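Chorismate mutase (Burkholderia thailandensis, PDB 6CNZ) probably catalyses the rearrangement of chorismate to prephenate, the committed step towards phenylalanine and tyrosine, as an all-helical chorismate mutase. Local coordinates at residues Leu17-Ala22 with Leu126-Pro131; Glu32-Trp37 with Gln85-Leu90; Arg73-Asp78 with Thr165-Val170. One frame throughout, in Å; residues are numbered along the deposited sequence.

Interaction 1. Residues Leu17-Ala22 with Leu126-Pro131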
loop_
_atom_site.group_PDB
_atom_site.type_symbol
_atom_site.label_atom_id
_atom_site.label_comp_id
_atom_site.label_asym_id
_atom_site.label_seq_id
_atom_site.Cartn_x
_atom_site.Cartn_y
_atom_site.Cartn_z
ATOM N N LEU A 17 -0.081 7.286 13.748
ATOM C CA LEU A 17 -0.381 8.176 12.634
ATOM C C LEU A 17 0.290 7.712 11.349
ATOM O O LEU A 17 -0.328 7.734 10.281
ATOM C CB LEU A 17 0.066 9.599 12.964
ATOM C CG LEU A 17 -0.739 10.363 14.000
ATOM C CD1 LEU A 17 -0.045 11.703 14.263
ATOM C CD2 LEU A 17 -2.138 10.571 13.484
ATOM N N THR A 18 1.565 7.323 11.431
ATOM C CA THR A 18 2.307 6.901 10.247
ATOM C C THR A 18 1.639 5.718 9.562
ATOM O O THR A 18 1.533 5.674 8.327
ATOM C CB THR A 18 3.738 6.539 10.651
ATOM O OG1 THR A 18 4.294 7.589 11.448
ATOM C CG2 THR A 18 4.603 6.341 9.415
ATOM N N ASN A 19 1.186 4.741 10.349
ATOM C CA ASN A 19 0.504 3.582 9.781
ATOM C C ASN A 19 -0.827 3.978 9.164
ATOM O O ASN A 19 -1.195 3.480 8.090
ATOM C CB ASN A 19 0.313 2.521 10.857
ATOM C CG ASN A 19 1.504 1.578 10.956
ATOM O OD1 ASN A 19 2.265 1.429 10.002
ATOM N ND2 ASN A 19 1.644 0.912 12.089
ATOM N N LEU A 20 -1.537 4.907 9.811
ATOM C CA LEU A 20 -2.811 5.391 9.283
ATOM C C LEU A 20 -2.628 6.058 7.919
ATOM O O LEU A 20 -3.385 5.793 6.977
ATOM C CB LEU A 20 -3.448 6.374 10.279
ATOM C CG LEU A 20 -4.873 6.817 9.951
ATOM C CD1 LEU A 20 -5.797 5.597 9.934
ATOM C CD2 LEU A 20 -5.377 7.853 10.939
ATOM N N VAL A 21 -1.636 6.947 7.804
ATOM C CA VAL A 21 -1.333 7.593 6.524
ATOM C C VAL A 21 -1.043 6.548 5.446
ATOM O O VAL A 21 -1.588 6.597 4.339
ATOM C CB VAL A 21 -0.151 8.571 6.701
ATOM C CG1 VAL A 21 0.301 9.170 5.352
ATOM C CG2 VAL A 21 -0.523 9.667 7.671
ATOM N N ALA A 22 -0.169 5.592 5.754
ATOM C CA ALA A 22 0.217 4.595 4.755
ATOM C C ALA A 22 -0.988 3.814 4.259
ATOM O O ALA A 22 -1.136 3.582 3.052
ATOM C CB ALA A 22 1.259 3.641 5.339
ATOM N N LEU A 126 -7.239 3.359 12.839
ATOM C CA LEU A 126 -7.908 4.506 13.443
ATOM C C LEU A 126 -8.031 4.341 14.953
ATOM O O LEU A 126 -7.863 5.309 15.709
ATOM C CB LEU A 126 -9.289 4.686 12.807
ATOM C CG LEU A 126 -9.971 6.058 12.849
ATOM C CD1 LEU A 126 -9.131 7.117 12.128
ATOM C CD2 LEU A 126 -11.346 5.949 12.210
ATOM N N ALA A 127 -8.336 3.120 15.409
ATOM C CA ALA A 127 -8.429 2.853 16.843
ATOM C C ALA A 127 -7.146 3.234 17.566
ATOM O O ALA A 127 -7.189 3.711 18.704
ATOM C CB ALA A 127 -8.741 1.376 17.093
ATOM N N ARG A 128 -5.989 3.019 16.933
ATOM C CA ARG A 128 -4.747 3.392 17.601
ATOM C C ARG A 128 -4.516 4.889 17.569
ATOM O O ARG A 128 -3.761 5.406 18.400
ATOM C CB ARG A 128 -3.550 2.679 16.977
ATOM C CG ARG A 128 -3.495 1.192 17.304
ATOM C CD ARG A 128 -2.424 0.505 16.489
ATOM N NE ARG A 128 -2.545 -0.947 16.548
ATOM C CZ ARG A 128 -1.739 -1.782 15.904
ATOM N NH1 ARG A 128 -0.754 -1.299 15.161
ATOM N NH2 ARG A 128 -1.917 -3.095 15.998
ATOM N N VAL A 129 -5.137 5.593 16.626
ATOM C CA VAL A 129 -4.986 7.043 16.555
ATOM C C VAL A 129 -5.982 7.761 17.460
ATOM O O VAL A 129 -5.720 8.894 17.883
ATOM C CB VAL A 129 -5.097 7.475 15.081
ATOM C CG1 VAL A 129 -5.260 8.974 14.938
ATOM C CG2 VAL A 129 -3.852 7.004 14.328
ATOM N N ALA A 130 -7.075 7.104 17.823
ATOM C CA ALA A 130 -8.142 7.725 18.606
ATOM C C ALA A 130 -7.659 8.478 19.845
ATOM O O ALA A 130 -8.070 9.635 20.021
ATOM C CB ALA A 130 -9.171 6.645 18.967
ATOM N N PRO A 131 -6.782 7.937 20.703
ATOM C CA PRO A 131 -6.399 8.688 21.917
ATOM C C PRO A 131 -5.747 10.035 21.634
ATOM O O PRO A 131 -5.618 10.842 22.563
ATOM C CB PRO A 131 -5.409 7.752 22.625
ATOM C CG PRO A 131 -5.620 6.397 22.010
ATOM C CD PRO A 131 -6.023 6.675 20.591
HETATM O O HOH W 1 -0.277 1.516 14.206
#

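Interaction 2. Residues Glu32-Trp37 with Gln85-Leu90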
loop_
_atom_site.group_PDB
_atom_site.type_symbol
_atom_site.label_atom_id
_atom_site.label_comp_id
_atom_site.label_asym_id
_atom_site.label_seq_id
_atom_site.Cartn_x
_atom_site.Cartn_y
_atom_site.Cartn_z
ATOM N N GLU A 32 -7.505 4.432 -8.825
ATOM C CA GLU A 32 -7.156 4.389 -10.242
ATOM C C GLU A 32 -7.764 3.169 -10.926
ATOM O O GLU A 32 -8.455 3.341 -11.943
ATOM C CB GLU A 32 -5.622 4.456 -10.411
ATOM C CG GLU A 32 -5.128 4.727 -11.859
ATOM C CD GLU A 32 -5.256 3.533 -12.815
ATOM O OE1 GLU A 32 -5.283 2.363 -12.366
ATOM O OE2 GLU A 32 -5.318 3.765 -14.040
ATOM N N PRO A 33 -7.565 1.930 -10.447
ATOM C CA PRO A 33 -8.231 0.804 -11.123
ATOM C C PRO A 33 -9.752 0.825 -11.000
ATOM O O PRO A 33 -10.435 0.326 -11.902
ATOM C CB PRO A 33 -7.617 -0.441 -10.458
ATOM C CG PRO A 33 -7.015 0.017 -9.188
ATOM C CD PRO A 33 -6.556 1.445 -9.478
ATOM N N VAL A 34 -10.315 1.382 -9.930
ATOM C CA VAL A 34 -11.762 1.602 -9.903
ATOM C C VAL A 34 -12.159 2.526 -11.049
ATOM O O VAL A 34 -13.059 2.218 -11.839
ATOM C CB VAL A 34 -12.209 2.185 -8.543
ATOM C CG1 VAL A 34 -13.696 2.512 -8.583
ATOM C CG2 VAL A 34 -11.915 1.229 -7.390
ATOM N N ALA A 35 -11.485 3.677 -11.151
ATOM C CA ALA A 35 -11.794 4.633 -12.207
ATOM C C ALA A 35 -11.641 3.992 -13.574
ATOM O O ALA A 35 -12.509 4.140 -14.443
ATOM C CB ALA A 35 -10.884 5.860 -12.094
ATOM N N HIS A 36 -10.525 3.289 -13.781
ATOM C CA HIS A 36 -10.260 2.617 -15.052
ATOM C C HIS A 36 -11.389 1.641 -15.410
ATOM O O HIS A 36 -11.910 1.651 -16.533
ATOM C CB HIS A 36 -8.895 1.916 -14.945
ATOM C CG HIS A 36 -8.350 1.378 -16.235
ATOM N ND1 HIS A 36 -7.098 0.798 -16.319
ATOM C CD2 HIS A 36 -8.872 1.323 -17.484
ATOM C CE1 HIS A 36 -6.880 0.394 -17.560
ATOM N NE2 HIS A 36 -7.940 0.701 -18.285
ATOM N N TRP A 37 -11.809 0.814 -14.457
ATOM C CA TRP A 37 -12.931 -0.091 -14.719
ATOM C C TRP A 37 -14.213 0.674 -15.058
ATOM O O TRP A 37 -14.931 0.316 -16.005
ATOM C CB TRP A 37 -13.151 -1.000 -13.511
ATOM C CG TRP A 37 -14.149 -2.064 -13.762
ATOM C CD1 TRP A 37 -13.907 -3.318 -14.270
ATOM C CD2 TRP A 37 -15.566 -1.988 -13.533
ATOM N NE1 TRP A 37 -15.083 -4.023 -14.352
ATOM C CE2 TRP A 37 -16.115 -3.232 -13.912
ATOM C CE3 TRP A 37 -16.419 -0.994 -13.048
ATOM C CZ2 TRP A 37 -17.487 -3.506 -13.824
ATOM C CZ3 TRP A 37 -17.793 -1.271 -12.953
ATOM C CH2 TRP A 37 -18.307 -2.515 -13.340
ATOM N N GLN A 85 -13.058 12.076 -5.612
ATOM C CA GLN A 85 -12.250 13.186 -6.094
ATOM C C GLN A 85 -11.173 12.699 -7.063
ATOM O O GLN A 85 -11.021 13.231 -8.169
ATOM C CB GLN A 85 -11.627 13.894 -4.886
ATOM C CG GLN A 85 -10.901 15.184 -5.151
ATOM C CD GLN A 85 -10.207 15.664 -3.888
ATOM O OE1 GLN A 85 -10.715 15.467 -2.785
ATOM N NE2 GLN A 85 -9.021 16.233 -4.037
ATOM N N LEU A 86 -10.390 11.710 -6.646
ATOM C CA LEU A 86 -9.353 11.171 -7.518
ATOM C C LEU A 86 -9.953 10.603 -8.806
ATOM O O LEU A 86 -9.452 10.866 -9.906
ATOM C CB LEU A 86 -8.546 10.093 -6.772
ATOM C CG LEU A 86 -7.335 9.493 -7.505
ATOM C CD1 LEU A 86 -6.537 10.580 -8.221
ATOM C CD2 LEU A 86 -6.418 8.748 -6.538
ATOM N N GLN A 87 -11.029 9.814 -8.690
ATOM C CA GLN A 87 -11.631 9.209 -9.886
ATOM C C GLN A 87 -12.118 10.274 -10.860
ATOM O O GLN A 87 -11.953 10.137 -12.078
ATOM C CB GLN A 87 -12.796 8.280 -9.508
ATOM C CG GLN A 87 -12.425 7.035 -8.669
ATOM C CD GLN A 87 -13.671 6.259 -8.220
ATOM O OE1 GLN A 87 -14.532 5.935 -9.033
ATOM N NE2 GLN A 87 -13.780 5.996 -6.916
ATOM N N ASN A 88 -12.750 11.331 -10.347
ATOM C CA ASN A 88 -13.182 12.406 -11.228
ATOM C C ASN A 88 -11.999 13.094 -11.895
ATOM O O ASN A 88 -12.066 13.435 -13.085
ATOM C CB ASN A 88 -14.037 13.406 -10.462
ATOM C CG ASN A 88 -15.494 13.007 -10.469
ATOM O OD1 ASN A 88 -16.106 12.950 -11.532
ATOM N ND2 ASN A 88 -16.044 12.674 -9.296
ATOM N N ALA A 89 -10.905 13.295 -11.153
ATOM C CA ALA A 89 -9.706 13.873 -11.753
ATOM C C ALA A 89 -9.152 12.980 -12.868
ATOM O O ALA A 89 -8.732 13.479 -13.920
ATOM C CB ALA A 89 -8.649 14.116 -10.663
ATOM N N LEU A 90 -9.168 11.651 -12.668
ATOM C CA LEU A 90 -8.717 10.737 -13.718
ATOM C C LEU A 90 -9.638 10.803 -14.938
ATOM O O LEU A 90 -9.163 10.884 -16.075
ATOM C CB LEU A 90 -8.625 9.301 -13.174
ATOM C CG LEU A 90 -7.546 9.059 -12.106
ATOM C CD1 LEU A 90 -7.766 7.745 -11.314
ATOM C CD2 LEU A 90 -6.169 9.069 -12.724
#

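Interaction 3. Residues Arg73-Asp78 with Thr165-Val170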
loop_
_atom_site.group_PDB
_atom_site.type_symbol
_atom_site.label_atom_id
_atom_site.label_comp_id
_atom_site.label_asym_id
_atom_site.label_seq_id
_atom_site.Cartn_x
_atom_site.Cartn_y
_atom_site.Cartn_z
ATOM N N ARG A 73 -17.238 6.627 11.081
ATOM C CA ARG A 73 -18.090 6.921 9.930
ATOM C C ARG A 73 -17.593 8.155 9.190
ATOM O O ARG A 73 -17.400 8.129 7.965
ATOM C CB ARG A 73 -19.545 7.117 10.367
ATOM C CG ARG A 73 -20.484 7.394 9.192
ATOM C CD ARG A 73 -21.867 7.904 9.621
ATOM N NE ARG A 73 -22.749 7.957 8.455
ATOM C CZ ARG A 73 -23.498 6.938 8.036
ATOM N NH1 ARG A 73 -23.495 5.791 8.702
ATOM N NH2 ARG A 73 -24.261 7.067 6.960
ATOM N N THR A 74 -17.361 9.242 9.925
ATOM C CA THR A 74 -16.827 10.452 9.314
ATOM C C THR A 74 -15.522 10.173 8.580
ATOM O O THR A 74 -15.333 10.628 7.447
ATOM C CB THR A 74 -16.610 11.522 10.383
ATOM O OG1 THR A 74 -17.873 11.910 10.908
ATOM C CG2 THR A 74 -15.925 12.744 9.782
ATOM N N PHE A 75 -14.614 9.417 9.209
ATOM C CA PHE A 75 -13.359 9.073 8.554
ATOM C C PHE A 75 -13.610 8.345 7.241
ATOM O O PHE A 75 -12.901 8.576 6.252
ATOM C CB PHE A 75 -12.491 8.226 9.483
ATOM C CG PHE A 75 -11.174 7.786 8.871
ATOM C CD1 PHE A 75 -10.107 8.670 8.771
ATOM C CD2 PHE A 75 -11.004 6.486 8.421
ATOM C CE1 PHE A 75 -8.895 8.274 8.225
ATOM C CE2 PHE A 75 -9.791 6.071 7.874
ATOM C CZ PHE A 75 -8.729 6.968 7.776
ATOM N N PHE A 76 -14.630 7.484 7.195
ATOM C CA PHE A 76 -14.872 6.777 5.942
ATOM C C PHE A 76 -15.682 7.617 4.964
ATOM O O PHE A 76 -15.491 7.474 3.750
ATOM C CB PHE A 76 -15.507 5.403 6.200
ATOM C CG PHE A 76 -14.479 4.315 6.430
ATOM C CD1 PHE A 76 -13.891 4.138 7.681
ATOM C CD2 PHE A 76 -14.064 3.501 5.387
ATOM C CE1 PHE A 76 -12.930 3.151 7.891
ATOM C CE2 PHE A 76 -13.099 2.508 5.595
ATOM C CZ PHE A 76 -12.533 2.336 6.851
ATOM N N ASP A 77 -16.520 8.541 5.451
ATOM C CA ASP A 77 -17.024 9.600 4.572
ATOM C C ASP A 77 -15.885 10.252 3.797
ATOM O O ASP A 77 -15.983 10.450 2.578
ATOM C CB ASP A 77 -17.769 10.671 5.370
ATOM C CG ASP A 77 -19.200 10.281 5.700
ATOM O OD1 ASP A 77 -19.766 9.390 5.022
ATOM O OD2 ASP A 77 -19.766 10.879 6.646
ATOM N N ASP A 78 -14.783 10.565 4.498
ATOM C CA ASP A 78 -13.621 11.192 3.869
ATOM C C ASP A 78 -12.894 10.247 2.910
ATOM O O ASP A 78 -12.338 10.707 1.905
ATOM C CB ASP A 78 -12.643 11.702 4.932
ATOM C CG ASP A 78 -13.174 12.925 5.679
ATOM O OD1 ASP A 78 -14.038 13.642 5.137
ATOM O OD2 ASP A 78 -12.700 13.187 6.797
ATOM N N THR A 165 -7.787 15.305 1.633
ATOM C CA THR A 165 -9.211 15.081 1.888
ATOM C C THR A 165 -9.422 13.872 2.793
ATOM O O THR A 165 -10.173 13.938 3.772
ATOM C CB THR A 165 -9.962 14.889 0.565
ATOM O OG1 THR A 165 -9.813 16.059 -0.243
ATOM C CG2 THR A 165 -11.453 14.641 0.800
ATOM N N ALA A 166 -8.724 12.771 2.502
ATOM C CA ALA A 166 -8.967 11.523 3.214
ATOM C C ALA A 166 -8.583 11.612 4.682
ATOM O O ALA A 166 -9.101 10.846 5.504
ATOM C CB ALA A 166 -8.195 10.372 2.560
ATOM N N LEU A 167 -7.647 12.488 5.027
ATOM C CA LEU A 167 -7.169 12.587 6.400
ATOM C C LEU A 167 -7.637 13.872 7.078
ATOM O O LEU A 167 -7.028 14.314 8.053
ATOM C CB LEU A 167 -5.647 12.474 6.416
ATOM C CG LEU A 167 -5.175 11.143 5.789
ATOM C CD1 LEU A 167 -3.682 11.132 5.467
ATOM C CD2 LEU A 167 -5.541 9.983 6.715
ATOM N N SER A 168 -8.724 14.468 6.596
ATOM C CA SER A 168 -9.083 15.814 7.020
ATOM C C SER A 168 -9.931 15.854 8.290
ATOM O O SER A 168 -10.166 16.946 8.817
ATOM C CB SER A 168 -9.789 16.562 5.875
ATOM O OG SER A 168 -11.087 16.040 5.601
ATOM N N HIS A 169 -10.365 14.707 8.827
ATOM C CA HIS A 169 -11.047 14.692 10.123
ATOM C C HIS A 169 -10.430 13.676 11.077
ATOM O O HIS A 169 -11.114 13.152 11.965
ATOM C CB HIS A 169 -12.542 14.429 9.970
ATOM C CG HIS A 169 -13.238 15.441 9.125
ATOM N ND1 HIS A 169 -13.310 15.338 7.753
ATOM C CD2 HIS A 169 -13.864 16.598 9.450
ATOM C CE1 HIS A 169 -13.966 16.379 7.268
ATOM N NE2 HIS A 169 -14.313 17.159 8.278
ATOM N N VAL A 170 -9.132 13.415 10.932
ATOM C CA VAL A 170 -8.443 12.559 11.888
ATOM C C VAL A 170 -8.267 13.281 13.218
ATOM O O VAL A 170 -8.465 12.695 14.293
ATOM C CB VAL A 170 -7.095 12.088 11.300
ATOM C CG1 VAL A 170 -6.225 11.450 12.371
ATOM C CG2 VAL A 170 -7.338 11.096 10.171
HETATM O O HOH W 2 -10.456 12.189 7.794
#

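Interaction 1. Residues Leu17-Ala22 with Leu126-Pro131
Leu17 comes nearest Val129 and Leu20 nearest Leu126 where Leu17-Ala22 of helix 15-29 approaches the C-terminal part of helix 107-129, with CA atoms 6.2 Å and 6.6 Å apart respectively. The two backbones come close enough for branched aliphatic side chains to fill the gap. Val129 is the wedge: its CG1 meets Leu17 CD2 at 3.8 Å, while its CG2 reaches Leu20 CD2, also at 3.8 Å. Each leucine crosses the valine at about a right angle. With CG anti to the backbone N (chi1 -172°), Leu20 brings CD2 to both Val129 and Leu126, whose CD1 is 4.0 Å from Leu20 CD2. A polar pair flanks this apolar patch: Asn19 ND2 and Arg128 NH1 both donate to one water, at 2.9 Å and 3.0 Å, which satisfies an N-H of the buried Asn19 amide and sits at the guanidinium edge, in its plane. Arg128 also hydrogen-bonds Thr151 OG1 and Asn148 O of the second subunit, tying the contact to the dimer interface. Around the leucines, Tyr71 and Phe75 of helix 69-96 pack on Leu126, Phe75 also touches Leu20, and helix 138-153 meets Leu17 through Arg141 and Val21 through Trp149.

Interaction 2. Residues Glu32-Trp37 with Gln85-Leu90
Ala35 and Gln87 bring helices 31-41 and 69-96 together, their CA atoms only 5.1 Å apart; the short axes cross at -51° with a closest approach of 9.0 Å. Ala35 CB is received between two longer side chains of the other helix, 3.9 Å from Gln87 CG and 3.7 Å from Leu90 CD1. Leu90 has its CG beside the backbone N and anti to the carbonyl carbon (chi1 -67°), a setting that brings CD1 across to helix 31-41. There the methyl also lies against the backbone at Glu32 CA, 3.6 Å away, and against CB and CG of Glu32. The Glu32 chain bends at chi2 (-74°), so its methylenes rather than its carboxylate serve Leu90, crossing it at about a right angle. Gln87, by contrast, runs on extended beyond CG and brings its amide to Val34, whose CG1 is 3.6 Å from Gln87 OE1. That amide is buried, yet it has polar partners: NE2 donates to Ser83 OG, one turn earlier, and OE1 accepts a weak bond from Lys38 NZ. Val34 also packs on Leu107 and Thr111 of helix 107-129, and its side chain is about 4 Å from a bound nitrate, probably from the crystallisation liquor. Alanine suits the crossing because its single methyl lets helices 31-41 and 69-96 pack closely, here within the all-helical fold of the type II (AroQ) chorismate mutases.

Interaction 3. Residues Arg73-Asp78 with Thr165-Val170
Asp78 and His169 meet through a hydrogen bond, His169 ND1 to Asp78 OD2, with an angle of 156° at the hydrogen; its 2.4 Å is shorter than normal, and at 2.15 Å resolution the exact length is doubtful. Carboxylate and imidazole are nearly coplanar, 21° apart, and OD2 approaches the ring at its edge. Beside them, Thr74 CG2 packs on His169 CB at 3.8 Å, while its hydroxyl bonds back to Ala70 O. A water draws in the next layer: it donates to Asp78 OD2 (2.7 Å) and Ala166 O and accepts from His169 N. The supporting backbone, a type I beta turn from Leu167 to Val170 after helix 157-166, folds His169 back over helix 69-96. Asp78 and Ala166 come to 4.7 Å between CA atoms because Ala166 turns its methyl away, leaving Asp78 CB against the carbonyl oxygens of Thr165 and Ala166. Ser168 holds the turn to the helix end, OG donating to Thr165 O (2.9 Å), which also accepts from Ser168 N. Phe75, with CG anti to the backbone N (chi1 178°), sets CE1 3.8 Å from Val170 CG2, and Leu167 CD2 lies at the ring edge. Further out, Gln79 NE2 bonds Ala166 O and Phe75 O, and Tyr71 OH bonds Val170 O.

Helix 69-96 is the shared element: interactions 2 and 3 both use it, at sites whose centres are 19 Å apart and on opposite sides of the chain's centre. Gln85 and Thr165 join them directly, with Gln85 OE1 2.8 Å from Thr165 OG1 in a probable hydrogen bond. The apolar sides of interactions 1 and 3, 12 Å apart by their centres, are continuous: Val129 CG1 meets Val170 CG1 at 3.7 Å. Interaction 2 stands 25 Å from interaction 1, centre to centre, and does not touch it. A nitrate ion, probably from the crystallisation liquor, lies about 4 Å from the Val34 side chain of interaction 2, whereas the second subunit reaches interaction 1.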